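Local coordinates for protein putative diguanylate cyclase (GGDEF) with PAS/PAC domain (Rhodopseudomonas palustris, PDB 3LIF) that probably makes cyclic di-GMP from two GTP molecules, under the control of the extracellular double PDC sensor domain that forms this chain, at residues A[14-19]-A[236-241]. Residues are numbered along the deposited sequence; the frame is centred on the assembly and turned at random.
Sequences ETEMRN and VARTED
In this double PDC (dCache-like) sensor domain, the long N-terminal helix 5-47 lies across two antiparallel sheets, and here M17 and E16 from its early turns meet V236 and R238 of strand 232-239, the middle strand of the second sheet, probably the membrane-proximal one as in other double PDC sensors. Helix and strand run roughly antiparallel, at 151°. Their short-segment axes come within 9.1 Å of each other. M17, a selenomethionine, buries more surface here than any other residue. Its CG stands beside the backbone N, and bends at chi2 and chi3 then carry the end of the chain over the strand. Atom CE of M17 lands on the strand itself, 3.5 Å from R238 CG and also close to the peptide joining A237 to R238. V236 points its side chain toward the helix and packs on L20, S21 and L24 one to two turns further along. On the helix side turned away from the strand, R18 NH1 reaches back one turn to E14 OE2 in a salt bridge. R238 points the same way as V236, and its chain, bent at chi3 (76°), brings the guanidinium up beside the helix. There SE of M17 sits over one face of that group, offset toward its rim and 3.9 Å from NH1 of R238. S13 OG, one turn earlier, takes a weak hydrogen bond from the same arginine. A leucine in place of R238 would probably leave E16 without its charged mate and SE of M17 without the flat group it rests on. E16 comes to the guanidinium edge instead, the carboxylate and guanidinium planes standing 83° apart. A long salt bridge results, OE1 of E16 lying 3.5 Å from NH2 of R238.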
# COMPACT_ATOMS: atom_id res chain seq x y z
N GLU A 14 24.49 -4.19 -8.73
CA GLU A 14 23.30 -4.77 -9.31
C GLU A 14 22.87 -5.94 -8.44
O GLU A 14 21.71 -6.07 -8.07
CB GLU A 14 23.51 -5.21 -10.76
CG GLU A 14 22.30 -5.86 -11.39
CD GLU A 14 22.50 -6.32 -12.85
OE1 GLU A 14 23.24 -5.65 -13.61
OE2 GLU A 14 21.90 -7.36 -13.23
N THR A 15 23.78 -6.81 -8.07
CA THR A 15 23.35 -7.84 -7.18
C THR A 15 22.75 -7.28 -5.88
O THR A 15 21.81 -7.85 -5.35
CB THR A 15 24.47 -8.89 -6.94
OG1 THR A 15 24.68 -9.58 -8.16
CG2 THR A 15 24.06 -9.96 -5.94
N GLU A 16 23.26 -6.20 -5.31
CA GLU A 16 22.73 -5.86 -4.00
C GLU A 16 21.35 -5.28 -4.18
O GLU A 16 20.48 -5.50 -3.35
CB GLU A 16 23.56 -4.86 -3.23
CG GLU A 16 24.98 -5.26 -2.95
CD GLU A 16 25.84 -4.03 -2.65
OE1 GLU A 16 25.36 -2.86 -2.85
OE2 GLU A 16 27.00 -4.23 -2.21
N MSE A 17 21.20 -4.51 -5.26
CA MSE A 17 19.96 -3.89 -5.61
C MSE A 17 18.95 -4.99 -5.86
O MSE A 17 17.87 -4.95 -5.28
CB MSE A 17 20.09 -3.03 -6.85
CG MSE A 17 21.12 -1.93 -6.77
SE MSE A 17 20.50 -0.58 -5.58
CE MSE A 17 19.98 0.63 -7.06
N ARG A 18 19.28 -5.99 -6.67
CA ARG A 18 18.28 -7.02 -6.94
C ARG A 18 17.86 -7.70 -5.63
O ARG A 18 16.68 -7.96 -5.44
CB ARG A 18 18.68 -8.01 -8.08
CG ARG A 18 18.79 -7.28 -9.39
CD ARG A 18 19.51 -8.00 -10.56
NE ARG A 18 18.50 -8.51 -11.46
CZ ARG A 18 18.35 -8.22 -12.74
NH1 ARG A 18 19.21 -7.45 -13.40
NH2 ARG A 18 17.32 -8.77 -13.39
N ASN A 19 18.78 -7.92 -4.69
CA ASN A 19 18.34 -8.58 -3.44
C ASN A 19 17.53 -7.63 -2.67
O ASN A 19 16.56 -8.01 -2.08
CB ASN A 19 19.48 -9.13 -2.56
CG ASN A 19 20.43 -10.06 -3.33
OD1 ASN A 19 21.59 -10.26 -2.91
ND2 ASN A 19 19.98 -10.59 -4.49
N VAL A 236 13.82 0.21 -6.08
CA VAL A 236 14.97 0.84 -5.39
C VAL A 236 15.85 1.44 -6.43
O VAL A 236 16.17 0.78 -7.41
CB VAL A 236 15.99 -0.16 -4.81
CG1 VAL A 236 16.46 0.31 -3.48
CG2 VAL A 236 15.49 -1.53 -4.71
N ALA A 237 16.33 2.65 -6.19
CA ALA A 237 17.24 3.31 -7.13
C ALA A 237 18.38 4.02 -6.41
O ALA A 237 18.24 4.40 -5.26
CB ALA A 237 16.49 4.29 -7.95
N ARG A 238 19.50 4.14 -7.11
CA ARG A 238 20.62 4.99 -6.67
C ARG A 238 21.34 5.65 -7.84
O ARG A 238 21.45 5.06 -8.90
CB ARG A 238 21.63 4.24 -5.76
CG ARG A 238 22.43 3.09 -6.34
CD ARG A 238 23.76 2.82 -5.52
NE ARG A 238 23.62 2.13 -4.21
CZ ARG A 238 23.87 0.81 -3.98
NH1 ARG A 238 24.29 -0.01 -4.95
NH2 ARG A 238 23.71 0.28 -2.79
N THR A 239 21.78 6.89 -7.66
CA THR A 239 22.67 7.51 -8.63
C THR A 239 23.92 6.69 -8.65
O THR A 239 24.29 6.09 -7.65
CB THR A 239 23.03 8.99 -8.31
OG1 THR A 239 23.35 9.12 -6.93
CG2 THR A 239 21.88 9.91 -8.56
N GLU A 240 24.54 6.62 -9.82
CA GLU A 240 25.73 5.82 -9.98
C GLU A 240 26.96 6.39 -9.30
O GLU A 240 27.65 5.68 -8.57
CB GLU A 240 26.11 5.67 -11.44
CG GLU A 240 27.57 5.29 -11.53
CD GLU A 240 27.99 4.88 -12.91
OE1 GLU A 240 27.09 4.72 -13.78
OE2 GLU A 240 29.21 4.72 -13.12
N ASP A 241 27.24 7.68 -9.56
CA ASP A 241 28.50 8.32 -9.10
C ASP A 241 29.46 8.78 -10.27
O ASP A 241 29.87 7.96 -11.12
CB ASP A 241 29.26 7.37 -8.12
CG ASP A 241 28.59 7.25 -6.74
OD1 ASP A 241 27.36 7.40 -6.59
OD2 ASP A 241 29.32 6.97 -5.79